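Local coordinates for rutinosidase (Aspergillus niger, PDB 6I1A), which hydrolyses rutinosides to release the disaccharide rutinose, and is a secreted family 5 glycoside hydrolase related to the exo-1,3-beta-glucanases, at residues A[80-85]-A[362-367]; A[275-280]-A[310-315]; A[301-306]-A[336-341]. All coordinates share one frame; numbering follows the deposited sequence.

Interaction 1: A[80-85]-A[362-367]; sequences IDKLAS and TFIDEG
Ile364 reaches from the last turn of helix 360-365 onto the flank of helix 77-85, where it meets backbone as much as side chain. Its CD1 lies 3.5 Å from Lys82 O and 3.7 Å from Leu83 CA. Leu83 completes the apolar patch with one branch: although its CB points away, CD2 returns to within 4.0 Å of Ile364 CD1, the two side chains crossing at about a right angle. The other branch of the isoleucine, CG2, rests 3.9 Å from Ser85 OG. That hydroxyl is turned back into its own helix and donates to Lys82 O at 2.7 Å, so the carbonyl beneath the isoleucine already has a polar partner.

Lys82 leaves its helix with CG opposite the backbone N (chi1 -176°), which sends the chain toward helix 360-365. The extended start of the chain brings CD 3.7 Å from Asp365 OD1; a bend at chi3 (-52°) then directs CE and NZ, which stops 3.7 Å from Asp365 OD2, a long salt bridge. The aliphatic part of the lysine thus runs across the carboxylate as well as past Ile364. Glu361, one turn earlier, offers NZ a second ion pair, also long and weak. Just beyond Asp365, helix 360-365 ends in a Schellman motif at Gly367, and Phe369 of the tail folds against Ile364.

The two helices are joined without a hydrogen bond between these segments: van der Waals packing of one isoleucine carries the contact, and the long charge pair at its partly exposed margin probably adds only modest attraction.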
loop_
_atom_site.group_PDB
_atom_site.type_symbol
_atom_site.label_atom_id
_atom_site.label_comp_id
_atom_site.label_asym_id
_atom_site.label_seq_id
_atom_site.Cartn_x
_atom_site.Cartn_y
_atom_site.Cartn_z
ATOM N N ILE A 80 -8.093 -31.056 17.088
ATOM C CA ILE A 80 -9.252 -30.251 17.527
ATOM C C ILE A 80 -9.227 -30.046 19.035
ATOM O O ILE A 80 -9.497 -28.967 19.524
ATOM C CB ILE A 80 -10.578 -30.864 17.050
ATOM C CG1 ILE A 80 -10.518 -31.139 15.538
ATOM C CG2 ILE A 80 -11.771 -30.011 17.451
ATOM C CD1 ILE A 80 -10.009 -29.993 14.674
ATOM N N ASP A 81 -8.920 -31.113 19.814
ATOM C CA ASP A 81 -8.809 -30.955 21.274
ATOM C C ASP A 81 -7.716 -29.967 21.664
ATOM O O ASP A 81 -7.959 -29.118 22.549
ATOM C CB ASP A 81 -8.543 -32.314 21.918
ATOM C CG ASP A 81 -9.692 -33.301 21.791
ATOM O OD1 ASP A 81 -10.862 -32.879 21.708
ATOM O OD2 ASP A 81 -9.400 -34.516 21.834
ATOM N N LYS A 82 -6.585 -30.029 21.000
ATOM C CA LYS A 82 -5.483 -29.076 21.324
ATOM C C LYS A 82 -5.903 -27.641 20.996
ATOM O O LYS A 82 -5.732 -26.694 21.795
ATOM C CB LYS A 82 -4.250 -29.430 20.545
ATOM C CG LYS A 82 -3.081 -28.526 20.928
ATOM C CD LYS A 82 -1.870 -28.802 20.201
ATOM C CE LYS A 82 -1.402 -30.246 20.192
ATOM N NZ LYS A 82 -0.251 -30.437 19.264
ATOM N N LEU A 83 -6.515 -27.456 19.822
ATOM C CA LEU A 83 -6.994 -26.108 19.439
ATOM C C LEU A 83 -8.025 -25.598 20.435
ATOM O O LEU A 83 -7.983 -24.418 20.837
ATOM C CB LEU A 83 -7.565 -26.218 18.016
ATOM C CG LEU A 83 -6.534 -26.487 16.935
ATOM C CD1 LEU A 83 -7.195 -26.887 15.627
ATOM C CD2 LEU A 83 -5.605 -25.311 16.727
ATOM N N ALA A 84 -8.996 -26.412 20.846
ATOM C CA ALA A 84 -10.007 -26.025 21.827
ATOM C C ALA A 84 -9.339 -25.609 23.151
ATOM O O ALA A 84 -9.751 -24.626 23.771
ATOM C CB ALA A 84 -10.967 -27.165 22.072
ATOM N N SER A 85 -8.298 -26.326 23.532
ATOM C CA SER A 85 -7.577 -26.056 24.812
ATOM C C SER A 85 -6.932 -24.675 24.721
ATOM O O SER A 85 -6.697 -24.071 25.796
ATOM C CB SER A 85 -6.578 -27.160 25.156
ATOM O OG SER A 85 -5.324 -27.016 24.477
ATOM N N THR A 362 1.949 -24.847 17.865
ATOM C CA THR A 362 3.209 -24.527 18.615
ATOM C C THR A 362 2.898 -23.431 19.615
ATOM O O THR A 362 3.326 -23.484 20.804
ATOM C CB THR A 362 4.306 -24.090 17.660
ATOM O OG1 THR A 362 4.691 -25.227 16.889
ATOM C CG2 THR A 362 5.499 -23.526 18.397
ATOM N N PHE A 363 2.185 -22.381 19.219
ATOM C CA PHE A 363 1.848 -21.287 20.157
ATOM C C PHE A 363 1.078 -21.806 21.361
ATOM O O PHE A 363 1.236 -21.368 22.507
ATOM C CB PHE A 363 1.035 -20.200 19.456
ATOM C CG PHE A 363 1.687 -19.574 18.261
ATOM C CD1 PHE A 363 3.046 -19.510 18.086
ATOM C CD2 PHE A 363 0.895 -18.992 17.276
ATOM C CE1 PHE A 363 3.631 -18.866 17.019
ATOM C CE2 PHE A 363 1.475 -18.361 16.190
ATOM C CZ PHE A 363 2.835 -18.264 16.071
ATOM N N ILE A 364 0.099 -22.692 21.131
ATOM C CA ILE A 364 -0.701 -23.252 22.229
ATOM C C ILE A 364 0.266 -24.020 23.182
ATOM O O ILE A 364 0.142 -23.829 24.400
ATOM C CB ILE A 364 -1.808 -24.167 21.675
ATOM C CG1 ILE A 364 -2.800 -23.326 20.855
ATOM C CG2 ILE A 364 -2.526 -24.843 22.819
ATOM C CD1 ILE A 364 -3.903 -24.140 20.144
ATOM N N ASP A 365 1.103 -24.867 22.633
ATOM C CA ASP A 365 1.993 -25.750 23.462
ATOM C C ASP A 365 2.998 -24.881 24.234
ATOM O O ASP A 365 3.549 -25.378 25.278
ATOM C CB ASP A 365 2.694 -26.788 22.591
ATOM C CG ASP A 365 1.794 -27.978 22.271
ATOM O OD1 ASP A 365 0.711 -28.036 22.807
ATOM O OD2 ASP A 365 2.172 -28.773 21.476
ATOM N N GLU A 366 3.386 -23.706 23.738
ATOM C CA GLU A 366 4.316 -22.759 24.438
ATOM C C GLU A 366 3.543 -21.955 25.481
ATOM O O GLU A 366 4.195 -21.098 26.143
ATOM C CB GLU A 366 4.999 -21.853 23.422
ATOM C CG GLU A 366 5.931 -22.573 22.486
ATOM C CD GLU A 366 7.159 -23.065 23.241
ATOM O OE1 GLU A 366 8.051 -22.251 23.509
ATOM O OE2 GLU A 366 7.158 -24.207 23.642
ATOM N N GLY A 367 2.235 -22.119 25.643
ATOM C CA GLY A 367 1.424 -21.484 26.683
ATOM C C GLY A 367 1.132 -20.015 26.377
ATOM O O GLY A 367 0.852 -19.236 27.291
#

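Interaction 2: A[275-280]-A[310-315]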
loop_
_atom_site.group_PDB
_atom_site.type_symbol
_atom_site.label_atom_id
_atom_site.label_comp_id
_atom_site.label_asym_id
_atom_site.label_seq_id
_atom_site.Cartn_x
_atom_site.Cartn_y
_atom_site.Cartn_z
ATOM N N SER A 275 8.078 -4.106 7.305
ATOM C CA SER A 275 7.656 -4.693 8.567
ATOM C C SER A 275 8.811 -5.437 9.268
ATOM O O SER A 275 9.653 -6.048 8.588
ATOM C CB SER A 275 6.491 -5.594 8.380
ATOM O OG SER A 275 6.829 -6.636 7.505
ATOM N N SER A 276 8.771 -5.416 10.588
ATOM C CA SER A 276 9.685 -6.188 11.437
ATOM C C SER A 276 8.893 -6.840 12.557
ATOM O O SER A 276 7.742 -6.451 12.832
ATOM C CB SER A 276 10.755 -5.266 12.030
ATOM O OG SER A 276 10.147 -4.338 12.911
ATOM N N SER A 277 9.516 -7.744 13.332
ATOM C CA SER A 277 8.817 -8.216 14.531
ATOM C C SER A 277 8.539 -7.066 15.505
ATOM O O SER A 277 7.499 -7.044 16.157
ATOM C CB SER A 277 9.492 -9.339 15.206
ATOM O OG SER A 277 9.617 -10.479 14.360
ATOM N N GLU A 278 9.486 -6.121 15.615
ATOM C CA GLU A 278 9.338 -5.015 16.573
ATOM C C GLU A 278 8.156 -4.140 16.204
ATOM O O GLU A 278 7.415 -3.731 17.112
ATOM C CB GLU A 278 10.624 -4.183 16.615
ATOM C CG GLU A 278 10.566 -3.055 17.640
ATOM C CD GLU A 278 10.375 -3.566 19.066
ATOM O OE1 GLU A 278 11.035 -4.546 19.385
ATOM O OE2 GLU A 278 9.465 -3.073 19.803
ATOM N N ASN A 279 7.977 -3.809 14.920
ATOM C CA ASN A 279 6.949 -2.835 14.508
ATOM C C ASN A 279 5.658 -3.516 14.040
ATOM O O ASN A 279 4.709 -2.791 13.654
ATOM C CB ASN A 279 7.485 -1.861 13.451
ATOM C CG ASN A 279 7.722 -2.454 12.103
ATOM O OD1 ASN A 279 7.129 -3.488 11.751
ATOM N ND2 ASN A 279 8.571 -1.822 11.308
ATOM N N LEU A 280 5.607 -4.853 14.114
ATOM C CA LEU A 280 4.442 -5.564 13.520
ATOM C C LEU A 280 3.148 -5.025 14.083
ATOM O O LEU A 280 2.164 -4.901 13.342
ATOM C CB LEU A 280 4.572 -7.053 13.772
ATOM C CG LEU A 280 3.627 -7.877 12.885
ATOM C CD1 LEU A 280 4.167 -7.978 11.483
ATOM C CD2 LEU A 280 3.377 -9.244 13.465
ATOM N N TYR A 310 11.255 -8.232 7.408
ATOM C CA TYR A 310 12.640 -8.128 7.916
ATOM C C TYR A 310 12.671 -8.417 9.402
ATOM O O TYR A 310 11.712 -8.303 10.148
ATOM C CB TYR A 310 13.122 -6.685 7.698
ATOM C CG TYR A 310 13.134 -6.196 6.291
ATOM C CD1 TYR A 310 14.129 -6.592 5.404
ATOM C CD2 TYR A 310 12.099 -5.444 5.755
ATOM C CE1 TYR A 310 14.149 -6.178 4.080
ATOM C CE2 TYR A 310 12.118 -5.010 4.433
ATOM C CZ TYR A 310 13.125 -5.403 3.567
ATOM O OH TYR A 310 13.131 -4.942 2.264
ATOM N N ASN A 311 13.877 -8.759 9.887
ATOM C CA ASN A 311 14.178 -8.765 11.335
ATOM C C ASN A 311 13.075 -9.468 12.123
ATOM O O ASN A 311 12.547 -8.924 13.094
ATOM C CB ASN A 311 14.330 -7.333 11.871
ATOM C CG ASN A 311 15.495 -6.602 11.243
ATOM O OD1 ASN A 311 16.359 -7.213 10.644
ATOM N ND2 ASN A 311 15.484 -5.288 11.337
ATOM N N ASN A 312 12.834 -10.716 11.759
ATOM C CA ASN A 312 11.984 -11.594 12.577
ATOM C C ASN A 312 12.705 -12.000 13.839
ATOM O O ASN A 312 13.905 -12.411 13.743
ATOM C CB ASN A 312 11.515 -12.826 11.813
ATOM C CG ASN A 312 10.461 -12.472 10.754
ATOM O OD1 ASN A 312 9.288 -12.332 11.129
ATOM N ND2 ASN A 312 10.870 -12.331 9.500
ATOM N N THR A 313 12.014 -11.920 14.928
ATOM C CA THR A 313 12.534 -12.432 16.212
ATOM C C THR A 313 11.551 -13.382 16.845
ATOM O O THR A 313 10.320 -13.132 16.949
ATOM C CB THR A 313 12.926 -11.280 17.134
ATOM O OG1 THR A 313 11.775 -10.623 17.635
ATOM C CG2 THR A 313 13.690 -10.154 16.474
ATOM N N LEU A 314 12.111 -14.444 17.375
ATOM C CA LEU A 314 11.304 -15.404 18.116
ATOM C C LEU A 314 10.751 -14.860 19.413
ATOM O O LEU A 314 9.738 -15.329 19.939
ATOM C CB LEU A 314 12.160 -16.659 18.321
ATOM C CG LEU A 314 12.639 -17.338 17.042
ATOM C CD1 LEU A 314 13.707 -18.375 17.341
ATOM C CD2 LEU A 314 11.484 -18.004 16.358
ATOM N N ALA A 315 11.519 -13.921 20.027
ATOM C CA ALA A 315 11.173 -13.399 21.342
ATOM C C ALA A 315 9.819 -12.652 21.331
ATOM O O ALA A 315 9.202 -12.595 22.388
ATOM C CB ALA A 315 12.294 -12.468 21.813
HETATM O O HOH W 1 7.581 -12.002 13.301
HETATM O O HOH W 2 12.296 -6.834 14.972
#
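Ser277 meets Thr313 through its hydroxyl: Thr313 N donates to Ser277 OG at 2.9 Å, and Ser277 CB lies 3.6 Å from Thr313 OG1. With chi1 at -60°, OG stands beside its own backbone N, and the side chain reaches over to the facing loop, within 3.2 Å of Asn312 CA. Two backbone bonds follow on the side toward the start of both segments. Ser277 N gives a longer bond, 3.3 Å, to Asn311 O, arriving 48° out of the carbonyl plane. Tyr310 N donates to Ser275 O at 3.0 Å, and that same oxygen sits near the plane of the tyrosine ring, at its edge. Between them, Ser276 CA makes a CA-H...O contact with Tyr310 O.

Waters close the next layer. One accepts from Ser277 OG and donates to Asn312 OD1, so the serine hydroxyl serves as acceptor and donor at once; another accepts from Glu278 N and donates to Asn311 O. Asn312 OD1 is held chiefly by Ala308 N, and Asn312 ND2 by Ala349 O. Ser275 OG looks back to Tyr269 O, at the end of strand 261-269, and Thr309 N, just past strand 299-308.

The turn that presents Ser277 is set by a reciprocal pair: Ser276 N donates to Asn279 OD1 at 2.8 Å and Asn279 N returns a bond to Ser276 OG at 3.0 Å, the latter an ST motif just ahead of helix 280-290. At the periphery, Tyr310 packs on Asp213 of the second subunit in the crystal assembly. Strands 261-269 and 299-308 are parallel neighbours, each leading through its loop into a helix; the arrangement is that of adjacent beta-alpha loops laced together in a TIM barrel.

Interaction 3: A[301-306]-A[336-341]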
loop_
_atom_site.group_PDB
_atom_site.type_symbol
_atom_site.label_atom_id
_atom_site.label_comp_id
_atom_site.label_asym_id
_atom_site.label_seq_id
_atom_site.Cartn_x
_atom_site.Cartn_y
_atom_site.Cartn_z
ATOM N N VAL A 301 -11.235 -11.566 9.847
ATOM C CA VAL A 301 -9.878 -11.616 9.289
ATOM C C VAL A 301 -9.567 -13.089 9.105
ATOM O O VAL A 301 -9.010 -13.757 10.013
ATOM C CB VAL A 301 -8.860 -10.868 10.162
ATOM C CG1 VAL A 301 -7.471 -10.995 9.572
ATOM C CG2 VAL A 301 -9.268 -9.418 10.257
ATOM N N GLY A 302 -10.012 -13.671 7.992
ATOM C CA GLY A 302 -9.938 -15.129 7.833
ATOM C C GLY A 302 -8.560 -15.712 7.628
ATOM O O GLY A 302 -8.450 -16.965 7.717
ATOM N N GLU A 303 -7.583 -14.910 7.302
ATOM C CA GLU A 303 -6.187 -15.374 7.236
ATOM C C GLU A 303 -5.307 -14.221 7.708
ATOM O O GLU A 303 -5.483 -13.071 7.268
ATOM C CB GLU A 303 -5.704 -15.750 5.851
ATOM C CG GLU A 303 -6.390 -16.941 5.244
ATOM C CD GLU A 303 -5.761 -17.394 3.943
ATOM O OE1 GLU A 303 -4.570 -17.027 3.632
ATOM O OE2 GLU A 303 -6.459 -18.084 3.157
ATOM N N TRP A 304 -4.289 -14.584 8.489
ATOM C CA TRP A 304 -3.182 -13.692 8.896
ATOM C C TRP A 304 -2.107 -14.543 9.523
ATOM O O TRP A 304 -2.334 -15.708 9.903
ATOM C CB TRP A 304 -3.656 -12.577 9.851
ATOM C CG TRP A 304 -3.957 -13.065 11.240
ATOM C CD1 TRP A 304 -4.946 -13.888 11.673
ATOM C CD2 TRP A 304 -3.164 -12.745 12.417
ATOM N NE1 TRP A 304 -4.864 -14.054 13.040
ATOM C CE2 TRP A 304 -3.779 -13.379 13.520
ATOM C CE3 TRP A 304 -2.019 -11.962 12.614
ATOM C CZ2 TRP A 304 -3.286 -13.208 14.813
ATOM C CZ3 TRP A 304 -1.540 -11.793 13.906
ATOM C CH2 TRP A 304 -2.179 -12.437 14.950
ATOM N N ALA A 305 -0.904 -13.972 9.636
ATOM C CA ALA A 305 0.215 -14.602 10.323
ATOM C C ALA A 305 1.190 -13.520 10.727
ATOM O O ALA A 305 1.154 -12.446 10.178
ATOM C CB ALA A 305 0.850 -15.683 9.489
ATOM N N ILE A 306 2.106 -13.854 11.652
ATOM C CA ILE A 306 3.027 -12.842 12.267
ATOM C C ILE A 306 4.364 -12.731 11.568
ATOM O O ILE A 306 5.161 -11.870 12.026
ATOM C CB ILE A 306 3.221 -13.111 13.767
ATOM C CG1 ILE A 306 3.892 -14.434 14.035
ATOM C CG2 ILE A 306 1.939 -12.924 14.501
ATOM C CD1 ILE A 306 4.472 -14.500 15.465
ATOM N N SER A 336 -8.952 -15.781 11.995
ATOM C CA SER A 336 -8.481 -17.176 11.966
ATOM C C SER A 336 -7.064 -17.225 11.426
ATOM O O SER A 336 -6.771 -16.771 10.326
ATOM C CB SER A 336 -9.397 -18.162 11.207
ATOM O OG SER A 336 -9.818 -17.704 9.958
ATOM N N TYR A 337 -6.147 -17.761 12.233
ATOM C CA TYR A 337 -4.707 -17.773 11.940
ATOM C C TYR A 337 -4.399 -18.791 10.868
ATOM O O TYR A 337 -5.008 -19.871 10.805
ATOM C CB TYR A 337 -3.952 -18.137 13.232
ATOM C CG TYR A 337 -2.508 -17.732 13.213
ATOM C CD1 TYR A 337 -2.145 -16.470 13.603
ATOM C CD2 TYR A 337 -1.518 -18.584 12.776
ATOM C CE1 TYR A 337 -0.829 -16.071 13.592
ATOM C CE2 TYR A 337 -0.178 -18.168 12.692
ATOM C CZ TYR A 337 0.144 -16.894 13.089
ATOM O OH TYR A 337 1.452 -16.462 13.029
ATOM N N TRP A 338 -3.415 -18.475 10.036
ATOM C CA TRP A 338 -2.851 -19.424 9.052
ATOM C C TRP A 338 -1.551 -19.921 9.670
ATOM O O TRP A 338 -0.589 -19.152 9.642
ATOM C CB TRP A 338 -2.601 -18.795 7.683
ATOM C CG TRP A 338 -2.265 -19.823 6.646
ATOM C CD1 TRP A 338 -1.069 -20.398 6.337
ATOM C CD2 TRP A 338 -3.253 -20.500 5.834
ATOM N NE1 TRP A 338 -1.235 -21.338 5.350
ATOM C CE2 TRP A 338 -2.569 -21.423 5.039
ATOM C CE3 TRP A 338 -4.642 -20.360 5.654
ATOM C CZ2 TRP A 338 -3.198 -22.221 4.075
ATOM C CZ3 TRP A 338 -5.265 -21.164 4.733
ATOM C CH2 TRP A 338 -4.564 -22.066 3.956
ATOM N N THR A 339 -1.463 -21.151 10.164
ATOM C CA THR A 339 -2.430 -22.255 10.091
ATOM C C THR A 339 -2.248 -23.157 11.295
ATOM O O THR A 339 -1.274 -22.979 12.104
ATOM C CB THR A 339 -2.238 -22.960 8.754
ATOM O OG1 THR A 339 -3.210 -24.004 8.605
ATOM C CG2 THR A 339 -0.862 -23.561 8.558
ATOM N N ALA A 340 -3.123 -24.141 11.495
ATOM C CA ALA A 340 -3.079 -24.993 12.688
ATOM C C ALA A 340 -1.752 -25.747 12.784
ATOM O O ALA A 340 -1.164 -25.753 13.917
ATOM C CB ALA A 340 -4.220 -25.983 12.621
ATOM N N LYS A 341 -1.309 -26.360 11.717
ATOM C CA LYS A 341 -0.166 -27.289 11.734
ATOM C C LYS A 341 0.721 -26.942 10.562
ATOM O O LYS A 341 0.292 -27.011 9.429
ATOM C CB LYS A 341 -0.730 -28.709 11.639
ATOM C CG LYS A 341 0.005 -29.762 12.412
ATOM C CD LYS A 341 -0.981 -30.851 12.738
ATOM C CE LYS A 341 -0.363 -31.917 13.553
ATOM N NZ LYS A 341 -1.056 -33.181 13.303
#
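Tyr337 turns an edge to the face of the Trp304 indole, a T-shaped pair between two parallel neighbouring strands of the TIM barrel, 299-308 and 334-337. The ring planes stand at 78°, and Tyr337 CD1 comes to 3.5 Å from Trp304 CE2. The phenol lies here because its CG swings away from the backbone N (chi1 -160°), which carries the ring alongside 304-306. One face of it receives Trp304 O, 3.7 Å above the ring centre, and Ala305 CA and CB lie against the CZ end of the ring. Phe363 and Tyr360 add further aromatic contacts to Tyr337, and Trp328 of helix 317-331 meets Trp304.

At the end of the phenol, Tyr337 OH accepts from Ile306 N at 3.0 Å and is also hydrogen-bonded to Tyr357 O, so the hydroxyl has two backbone partners. Glu303 and Trp338 run side by side, Glu303 CD 3.6 Å from Trp338 CE3. The carboxylate is positioned by Tyr268 and Arg92, in the region where family 5 enzymes keep their active site, at the carboxyl ends of the strands. A cis peptide follows Trp338, and Thr339 CB covers the indole face opposite Glu303.

Backbone bonds join the strands: Ser336 N to Val301 O at 2.8 Å, and Trp338 N to Trp304 O at 3.0 Å. Gly302 O takes a bond from Ser336 OG at 2.7 Å, the hydroxyl standing well above the carbonyl plane, 44° out of it.

In the fold
Interaction 3 lies in the buried core, joining two barrel strands with backbone bonds and aromatic rings. Interaction 1 is a surface contact and interaction 2 partly buried, their centres about 20 and 24 Å from the centre of the chain, and they differ in kind: helix-to-helix apolar packing with a weak ion pair in one, loops tied by hydrogen bonds and waters in the other. Both touch the core contact. Phe363, in the helix of interaction 1, packs on Tyr337 and Ile306; Leu280 of interaction 2 packs on Ile306, and 310-315 follows the strand that carries 301-306. Interactions 1 and 2 themselves do not touch. The pairing 80-85 with 362-367 spans the other two along the chain.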